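Local coordinates for protein probable sensor histidine kinase pdtas (Mycobacterium tuberculosis, PDB 2YKF) that is the cytosolic sensor histidine kinase of the PdtaR/PdtaS two-component system, which autophosphorylates, probably on binding c-di-GMP, when mycobacteria face nutrient deprivation, at residues Ala87-Gly92 with Val125-Arg130; Phe183-Val188 with Arg272-Ala277; Val192-Pro197 with Glu211-Asn216. All coordinates share one frame; numbering follows the deposited sequence. Where two conformers were deposited one is given.

Contact 1: Ala87-Gly92 with Val125-Arg130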
loop_
_atom_site.group_PDB
_atom_site.type_symbol
_atom_site.label_atom_id
_atom_site.label_comp_id
_atom_site.label_asym_id
_atom_site.label_seq_id
_atom_site.Cartn_x
_atom_site.Cartn_y
_atom_site.Cartn_z
ATOM N N ALA A 87 25.154 21.617 4.857
ATOM C CA ALA A 87 24.722 22.993 5.172
ATOM C C ALA A 87 23.351 23.029 5.867
ATOM O O ALA A 87 23.094 23.906 6.694
ATOM C CB ALA A 87 24.649 23.820 3.904
ATOM N N THR A 88 22.453 22.101 5.503
ATOM C CA THR A 88 21.128 22.049 6.154
ATOM C C THR A 88 21.248 21.696 7.618
ATOM O O THR A 88 20.426 22.129 8.421
ATOM C CB THR A 88 20.161 21.088 5.441
ATOM O OG1 THR A 88 20.171 21.355 4.039
ATOM C CG2 THR A 88 18.698 21.304 5.941
ATOM N N PHE A 89 22.279 20.945 7.998
ATOM C CA PHE A 89 22.520 20.684 9.415
ATOM C C PHE A 89 22.984 21.928 10.125
ATOM O O PHE A 89 22.753 22.069 11.329
ATOM C CB PHE A 89 23.567 19.612 9.599
ATOM C CG PHE A 89 23.046 18.230 9.429
ATOM C CD1 PHE A 89 22.388 17.600 10.480
ATOM C CD2 PHE A 89 23.229 17.545 8.227
ATOM C CE1 PHE A 89 21.926 16.303 10.336
ATOM C CE2 PHE A 89 22.740 16.235 8.051
ATOM C CZ PHE A 89 22.100 15.615 9.114
ATOM N N SER A 90 23.597 22.830 9.335
ATOM C CA SER A 90 24.350 24.029 9.799
ATOM C C SER A 90 23.519 25.304 9.942
ATOM O O SER A 90 23.257 25.749 11.057
ATOM C CB SER A 90 25.542 24.313 8.861
ATOM O OG SER A 90 26.738 23.754 9.370
ATOM N N GLY A 91 23.149 25.910 8.815
ATOM C CA GLY A 91 22.371 27.127 8.838
ATOM C C GLY A 91 20.882 26.885 9.043
ATOM O O GLY A 91 20.061 27.326 8.221
ATOM N N GLY A 92 20.522 26.185 10.127
ATOM C CA GLY A 92 19.105 26.022 10.517
ATOM C C GLY A 92 18.938 25.109 11.723
ATOM O O GLY A 92 18.339 25.474 12.744
ATOM N N VAL A 125 17.901 17.521 13.569
ATOM C CA VAL A 125 18.447 16.209 13.980
ATOM C C VAL A 125 18.713 15.231 12.848
ATOM O O VAL A 125 19.442 14.224 13.039
ATOM C CB VAL A 125 17.625 15.548 15.105
ATOM C CG1 VAL A 125 17.610 16.431 16.334
ATOM C CG2 VAL A 125 16.135 15.273 14.624
ATOM N N ALA A 126 18.142 15.501 11.686
ATOM C CA ALA A 126 18.399 14.707 10.501
ATOM C C ALA A 126 18.043 15.527 9.320
ATOM O O ALA A 126 17.358 16.540 9.447
ATOM C CB ALA A 126 17.539 13.326 10.496
ATOM N N VAL A 127 18.494 15.085 8.154
ATOM C CA VAL A 127 18.104 15.681 6.879
ATOM C C VAL A 127 17.612 14.600 5.884
ATOM O O VAL A 127 18.214 13.546 5.781
ATOM C CB VAL A 127 19.302 16.418 6.247
ATOM C CG1 VAL A 127 18.919 16.947 4.910
ATOM C CG2 VAL A 127 19.693 17.585 7.173
ATOM N N LEU A 128 16.540 14.883 5.173
ATOM C CA LEU A 128 15.976 13.963 4.184
ATOM C C LEU A 128 16.455 14.406 2.888
ATOM O O LEU A 128 16.415 15.612 2.620
ATOM C CB LEU A 128 14.445 14.137 4.157
ATOM C CG LEU A 128 13.712 13.836 5.490
ATOM C CD1 LEU A 128 12.229 13.956 5.260
ATOM C CD2 LEU A 128 14.013 12.414 5.949
ATOM N N THR A 129 16.893 13.484 2.043
ATOM C CA THR A 129 17.000 13.833 0.606
ATOM C C THR A 129 15.898 13.132 -0.164
ATOM O O THR A 129 15.597 11.943 0.119
ATOM C CB THR A 129 18.393 13.478 0.046
ATOM O OG1 THR A 129 18.701 12.088 0.339
ATOM C CG2 THR A 129 19.494 14.464 0.695
ATOM N N ARG A 130 15.251 13.875 -1.064
ATOM C CA ARG A 130 14.201 13.357 -1.917
ATOM C C ARG A 130 14.759 13.076 -3.350
ATOM O O ARG A 130 15.473 13.920 -3.921
ATOM C CB ARG A 130 13.066 14.384 -1.974
ATOM C CG ARG A 130 11.839 14.044 -2.815
ATOM C CD ARG A 130 10.781 15.214 -2.728
ATOM N NE ARG A 130 9.593 15.076 -3.630
ATOM C CZ ARG A 130 8.464 15.815 -3.541
ATOM N NH1 ARG A 130 8.322 16.742 -2.590
ATOM N NH2 ARG A 130 7.450 15.614 -4.385
#

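Contact 2: Phe183-Val188 with Arg272-Ala277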
loop_
_atom_site.group_PDB
_atom_site.type_symbol
_atom_site.label_atom_id
_atom_site.label_comp_id
_atom_site.label_asym_id
_atom_site.label_seq_id
_atom_site.Cartn_x
_atom_site.Cartn_y
_atom_site.Cartn_z
ATOM N N PHE A 183 -7.866 9.076 -0.334
ATOM C CA PHE A 183 -7.228 10.288 0.196
ATOM C C PHE A 183 -8.224 11.409 0.107
ATOM O O PHE A 183 -8.862 11.582 -0.975
ATOM C CB PHE A 183 -6.027 10.670 -0.673
ATOM C CG PHE A 183 -5.376 11.970 -0.251
ATOM C CD1 PHE A 183 -4.551 12.004 0.807
ATOM C CD2 PHE A 183 -5.708 13.169 -0.885
ATOM C CE1 PHE A 183 -3.917 13.235 1.212
ATOM C CE2 PHE A 183 -5.141 14.369 -0.488
ATOM C CZ PHE A 183 -4.250 14.407 0.563
ATOM N N ILE A 184 -8.373 12.174 1.203
ATOM C CA ILE A 184 -9.305 13.349 1.265
ATOM C C ILE A 184 -8.539 14.539 1.861
ATOM O O ILE A 184 -7.830 14.366 2.858
ATOM C CB ILE A 184 -10.460 13.051 2.224
ATOM C CG1 ILE A 184 -11.468 12.101 1.563
ATOM C CG2 ILE A 184 -11.256 14.334 2.629
ATOM C CD1 ILE A 184 -12.448 11.410 2.527
ATOM N N ARG A 185 -8.625 15.714 1.231
ATOM C CA ARG A 185 -8.035 16.908 1.809
ATOM C C ARG A 185 -9.183 17.770 2.335
ATOM O O ARG A 185 -10.130 18.053 1.598
ATOM C CB ARG A 185 -7.174 17.652 0.788
ATOM C CG ARG A 185 -6.571 18.956 1.295
ATOM C CD ARG A 185 -5.551 18.711 2.369
ATOM N NE ARG A 185 -5.611 19.763 3.383
ATOM C CZ ARG A 185 -4.989 20.932 3.292
ATOM N NH1 ARG A 185 -4.229 21.202 2.239
ATOM N NH2 ARG A 185 -5.104 21.822 4.267
ATOM N N LEU A 186 -9.110 18.137 3.627
ATOM C CA LEU A 186 -10.137 19.046 4.209
ATOM C C LEU A 186 -9.513 20.430 4.387
ATOM O O LEU A 186 -8.387 20.528 4.784
ATOM C CB LEU A 186 -10.573 18.590 5.601
ATOM C CG LEU A 186 -11.265 17.271 5.818
ATOM C CD1 LEU A 186 -11.905 17.302 7.244
ATOM C CD2 LEU A 186 -12.329 17.101 4.727
ATOM N N ASP A 187 -10.258 21.479 4.096
ATOM C CA ASP A 187 -9.790 22.818 4.368
ATOM C C ASP A 187 -10.071 23.170 5.828
ATOM O O ASP A 187 -10.651 22.352 6.564
ATOM C CB ASP A 187 -10.463 23.810 3.404
ATOM C CG ASP A 187 -11.928 24.057 3.741
ATOM O OD1 ASP A 187 -12.407 23.675 4.870
ATOM O OD2 ASP A 187 -12.587 24.666 2.878
ATOM N N VAL A 188 -9.684 24.392 6.253
ATOM C CA VAL A 188 -9.845 24.818 7.667
ATOM C C VAL A 188 -11.248 24.703 8.209
ATOM O O VAL A 188 -11.424 24.510 9.384
ATOM C CB VAL A 188 -9.343 26.280 7.959
ATOM C CG1 VAL A 188 -7.834 26.309 8.042
ATOM C CG2 VAL A 188 -9.920 27.307 6.912
ATOM N N ARG A 272 -0.486 27.442 13.182
ATOM C CA ARG A 272 -1.903 27.298 12.884
ATOM C C ARG A 272 -2.367 26.148 11.958
ATOM O O ARG A 272 -1.664 25.771 11.006
ATOM C CB ARG A 272 -2.510 28.595 12.390
ATOM C CG ARG A 272 -1.999 29.072 11.151
ATOM C CD ARG A 272 -1.729 30.615 11.252
ATOM N NE ARG A 272 -0.667 30.862 10.299
ATOM C CZ ARG A 272 -0.791 30.671 8.977
ATOM N NH1 ARG A 272 -1.975 30.294 8.436
ATOM N NH2 ARG A 272 0.269 30.839 8.190
ATOM N N ASN A 273 -3.600 25.712 12.202
ATOM C CA ASN A 273 -4.263 24.673 11.409
ATOM C C ASN A 273 -4.603 25.163 10.017
ATOM O O ASN A 273 -5.209 26.226 9.869
ATOM C CB ASN A 273 -5.560 24.240 12.105
ATOM C CG ASN A 273 -6.278 23.107 11.356
ATOM O OD1 ASN A 273 -7.225 23.354 10.603
ATOM N ND2 ASN A 273 -5.826 21.861 11.572
ATOM N N VAL A 274 -4.202 24.418 9.002
ATOM C CA VAL A 274 -4.567 24.686 7.637
ATOM C C VAL A 274 -5.346 23.475 7.070
ATOM O O VAL A 274 -5.170 23.092 5.934
ATOM C CB VAL A 274 -3.323 25.044 6.799
ATOM C CG1 VAL A 274 -2.674 26.433 7.333
ATOM C CG2 VAL A 274 -2.289 23.865 6.766
ATOM N N GLY A 275 -6.234 22.925 7.901
ATOM C CA GLY A 275 -7.076 21.788 7.601
ATOM C C GLY A 275 -6.461 20.443 8.016
ATOM O O GLY A 275 -5.790 20.317 9.077
ATOM N N ALA A 276 -6.709 19.421 7.178
ATOM C CA ALA A 276 -6.398 18.053 7.539
ATOM C C ALA A 276 -6.354 17.132 6.323
ATOM O O ALA A 276 -6.943 17.420 5.289
ATOM C CB ALA A 276 -7.412 17.477 8.595
ATOM N N ALA A 277 -5.618 16.030 6.467
ATOM C CA ALA A 277 -5.649 14.952 5.442
ATOM C C ALA A 277 -6.367 13.824 6.145
ATOM O O ALA A 277 -6.240 13.672 7.371
ATOM C CB ALA A 277 -4.207 14.531 5.011
#

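Contact 3: Val192-Pro197 with Glu211-Asn216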
loop_
_atom_site.group_PDB
_atom_site.type_symbol
_atom_site.label_atom_id
_atom_site.label_comp_id
_atom_site.label_asym_id
_atom_site.label_seq_id
_atom_site.Cartn_x
_atom_site.Cartn_y
_atom_site.Cartn_z
ATOM N N VAL A 192 -14.430 19.469 2.222
ATOM C CA VAL A 192 -13.571 18.633 1.362
ATOM C C VAL A 192 -13.143 19.443 0.139
ATOM O O VAL A 192 -13.974 19.806 -0.691
ATOM C CB VAL A 192 -14.349 17.366 0.891
ATOM C CG1 VAL A 192 -13.524 16.527 -0.114
ATOM C CG2 VAL A 192 -14.819 16.509 2.074
ATOM N N SER A 193 -11.856 19.706 0.016
ATOM C CA SER A 193 -11.348 20.389 -1.127
ATOM C C SER A 193 -10.887 19.421 -2.189
ATOM O O SER A 193 -10.872 19.776 -3.386
ATOM C CB SER A 193 -10.248 21.359 -0.705
ATOM O OG SER A 193 -9.008 20.677 -0.516
ATOM N N TYR A 194 -10.584 18.158 -1.795
ATOM C CA TYR A 194 -10.258 17.111 -2.809
ATOM C C TYR A 194 -10.528 15.770 -2.187
ATOM O O TYR A 194 -10.182 15.574 -0.996
ATOM C CB TYR A 194 -8.760 17.159 -3.261
ATOM C CG TYR A 194 -8.435 16.007 -4.192
ATOM C CD1 TYR A 194 -8.846 16.049 -5.533
ATOM C CD2 TYR A 194 -7.852 14.822 -3.700
ATOM C CE1 TYR A 194 -8.609 14.993 -6.398
ATOM C CE2 TYR A 194 -7.609 13.761 -4.537
ATOM C CZ TYR A 194 -7.986 13.843 -5.876
ATOM O OH TYR A 194 -7.778 12.794 -6.690
ATOM N N ALA A 195 -11.157 14.885 -2.974
ATOM C CA ALA A 195 -11.367 13.458 -2.596
ATOM C C ALA A 195 -10.976 12.564 -3.776
ATOM O O ALA A 195 -11.432 12.771 -4.931
ATOM C CB ALA A 195 -12.855 13.212 -2.190
ATOM N N SER A 196 -10.081 11.609 -3.523
ATOM C CA SER A 196 -9.584 10.763 -4.602
ATOM C C SER A 196 -10.714 9.830 -5.088
ATOM O O SER A 196 -11.786 9.693 -4.414
ATOM C CB SER A 196 -8.356 9.980 -4.106
ATOM O OG SER A 196 -8.774 9.055 -3.108
ATOM N N PRO A 197 -10.533 9.208 -6.275
ATOM C CA PRO A 197 -11.555 8.269 -6.711
ATOM C C PRO A 197 -11.828 7.166 -5.660
ATOM O O PRO A 197 -13.004 6.792 -5.397
ATOM C CB PRO A 197 -10.915 7.685 -8.000
ATOM C CG PRO A 197 -10.276 8.913 -8.614
ATOM C CD PRO A 197 -9.585 9.500 -7.368
ATOM N N GLU A 211 -22.191 14.229 -3.985
ATOM C CA GLU A 211 -20.768 14.556 -4.210
ATOM C C GLU A 211 -20.013 14.660 -2.856
ATOM O O GLU A 211 -20.609 14.855 -1.819
ATOM C CB GLU A 211 -20.639 15.872 -5.032
ATOM C CG GLU A 211 -21.026 15.700 -6.514
ATOM C CD GLU A 211 -21.286 17.030 -7.243
ATOM O OE1 GLU A 211 -21.133 18.123 -6.619
ATOM O OE2 GLU A 211 -21.645 16.966 -8.449
ATOM N N LEU A 212 -18.703 14.540 -2.857
ATOM C CA LEU A 212 -17.990 14.771 -1.602
ATOM C C LEU A 212 -17.330 16.123 -1.604
ATOM O O LEU A 212 -17.388 16.837 -0.635
ATOM C CB LEU A 212 -16.936 13.686 -1.411
ATOM C CG LEU A 212 -16.457 13.304 -0.030
ATOM C CD1 LEU A 212 -17.588 13.314 1.018
ATOM C CD2 LEU A 212 -15.770 11.905 -0.188
ATOM N N GLU A 213 -16.657 16.446 -2.699
ATOM C CA GLU A 213 -16.005 17.736 -2.850
ATOM C C GLU A 213 -16.955 18.917 -2.697
ATOM O O GLU A 213 -18.087 18.875 -3.155
ATOM C CB GLU A 213 -15.271 17.810 -4.187
ATOM C CG GLU A 213 -13.932 17.094 -4.104
ATOM C CD GLU A 213 -13.235 16.872 -5.458
ATOM O OE1 GLU A 213 -13.484 17.627 -6.455
ATOM O OE2 GLU A 213 -12.416 15.936 -5.493
ATOM N N GLY A 214 -16.481 19.934 -1.991
ATOM C CA GLY A 214 -17.287 21.083 -1.627
ATOM C C GLY A 214 -18.284 20.858 -0.500
ATOM O O GLY A 214 -19.078 21.718 -0.217
ATOM N N VAL A 215 -18.272 19.705 0.156
ATOM C CA VAL A 215 -19.272 19.462 1.221
ATOM C C VAL A 215 -18.512 19.366 2.532
ATOM O O VAL A 215 -17.375 18.941 2.549
ATOM C CB VAL A 215 -20.094 18.191 0.979
ATOM C CG1 VAL A 215 -21.160 18.022 2.056
ATOM C CG2 VAL A 215 -20.771 18.226 -0.410
ATOM N N ASN A 216 -19.137 19.832 3.613
ATOM C CA ASN A 216 -18.621 19.630 4.923
ATOM C C ASN A 216 -18.533 18.111 5.193
ATOM O O ASN A 216 -19.502 17.394 5.013
ATOM C CB ASN A 216 -19.509 20.349 5.964
ATOM C CG ASN A 216 -18.999 20.156 7.350
ATOM O OD1 ASN A 216 -19.266 19.127 7.958
ATOM N ND2 ASN A 216 -18.163 21.103 7.835
#

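Contact 1: Ala87-Gly92 with Val125-Arg130
Val127 presses one methyl group onto the ring of Phe89, and most of the close packing between residues 87-92 and 125-130 is gathered at this point. Its CG2 lies over one face of the ring as a CH-pi contact, 3.6 Å from the centroid and 18° off the ring normal, displaced toward the CE2 side of the rim. The shortest approach is Phe89 CE2 to Val127 CG2 at 3.4 Å. Phe89 sets its CG beside the backbone N and opposite the carbonyl carbon (chi1 -80°), a turn that carries the ring from the helix toward the strand although the CB does not aim there. At the far end of the ring, CE1 of Phe89 comes within 3.9 Å of Ala126 CA in an oblique approach. The same valine methyl also meets Thr88, whose CB stands 3.9 Å from Val127 CG2.

This is helix-on-sheet packing within the GAF domain: helix 83-90 lies against strand 123-131 of the antiparallel sheet. Val125 and Ala126 form a classic beta bulge opposite Val118 of strand 114-120, and Val115 of that strand touches both Thr88 and Val127.

No hydrogen bond crosses between the segments; the join is van der Waals and CH-pi packing. The hydroxyl of Thr88 turns back into its own helix and bonds to Leu84 O. On either side of the Thr88-Phe89 pair the packing stops: Ala87 and Ser90 are exposed and do not meet the strand, Gly91 centres an inverse gamma turn on the solvent side, and Gly92 is poorly ordered. Ala87 O receives both Ser90 N and Gly91 N, each at 2.9 Å.

Contact 2: Phe183-Val188 with Arg272-Ala277
Phe183 meets Ala277 where two antiparallel strands run side by side in the central sheet of the PAS-like domain, strand 183-186 lying between 192-195 and 272-282. The ring reaches Ala277 CB obliquely with CE1, and it also packs edge-to-face with Tyr148 of helix 143-161. At Ile184 the carbonyl does the touching: its O receives a CA-H...O contact from Ala277, with 3.4 Å between Ala277 CA and Ile184 O. Arg185 and Ala277 make a non-hydrogen-bonded pair. In the arginine conformer given, one of two deposited, bends at chi2 (67°) and chi3 turn the guanidinium toward the neighbouring strand, and NE makes a weak, doubtful bond to Ala276 O.

Leu186 and Ala276 form the hydrogen-bonded pair. Leu186 N reaches Ala276 O at 2.8 Å, almost straight at 172°, and Ala276 N returns a bond to Leu186 O at 3.1 Å. Beyond it the strand pairing gives way: the Asp187 carboxylate is engaged elsewhere, OD1 accepting from Val191 N, while its backbone passes close to Gly275. That glycine has a positive phi of 92°, and its CA lies 3.4 Å from Leu186 O in a CA-H...O contact. Val188 lies against the other strand, its CG1 3.2 Å from Asn273 O. In the conformer given, Asn273 forms an Asx turn, its OD1 accepting from Gly275 N at 2.9 Å, with the donor above the carbonyl plane.

Contact 3: Val192-Pro197 with Glu211-Asn216
The Tyr194 ring and the Glu213 carboxylate lie side by side and point the same way, their planes 35° apart. Glu213 OE2 approaches the ring obliquely and is 3.6 Å from Tyr194 CD1. The carboxylate's firmer partner is backbone: Ala195 N donates to Glu213 OE2 at 3.0 Å, nearly straight at 172°, arriving on the anti side and 19° out of the carboxylate plane. Beyond CG the glutamate chain is extended, which lets an exposed loop residue span the gap to the strand. Tyr194 also packs on His143, Leu144 and Ala147 of helix 143-161.

Here the edge strand 192-195 of the PAS-like domain's antiparallel sheet is met by the loop that joins helix 197-205 to helix 217-221. The loop folds into a type II beta turn from Leu212 to Val215, closed by its own bond from Val215 N to Leu212 O. Gly214 sits in the turn with a positive phi and offers its N to Val192 O, 2.8 Å away and in the carbonyl plane. Val192 N in turn gives a bond of 3.0 Å to Val215 O, so both backbone polar atoms of Val192 are bonded to the turn.

Between these bonds, Val192 points its side chain at the loop, with CB 3.4 Å from Leu212 O and CG2 near Leu212 CG. Leu212 CD2 meets Ala195 CB at 3.8 Å. Both segments carry an N-cap: Ser196 OG caps Ala199 N and Asn216 OD1 caps Asp219 N.

In the fold
The three contacts illustrate how a two-domain sensor region is built from separate units. Contact 1 belongs to the GAF domain; contacts 2 and 3 belong to the PAS-like domain. The centres of contacts 1 and 2 lie 27 Å apart, with nearest atoms about 13 Å apart; those of contacts 1 and 3 are 36 Å apart, on opposite sides of the chain's centre. Contacts 2 and 3, by contrast, have centres 12 Å apart and both reach the same sheet, through neighbouring strands 183-186 and 192-195, contact 3 nested in the chain loop that contact 2 closes. A probable hydrogen bond from Arg185 N to Tyr194 O, 2.7 Å, and packing of Leu186 on Val192 join them.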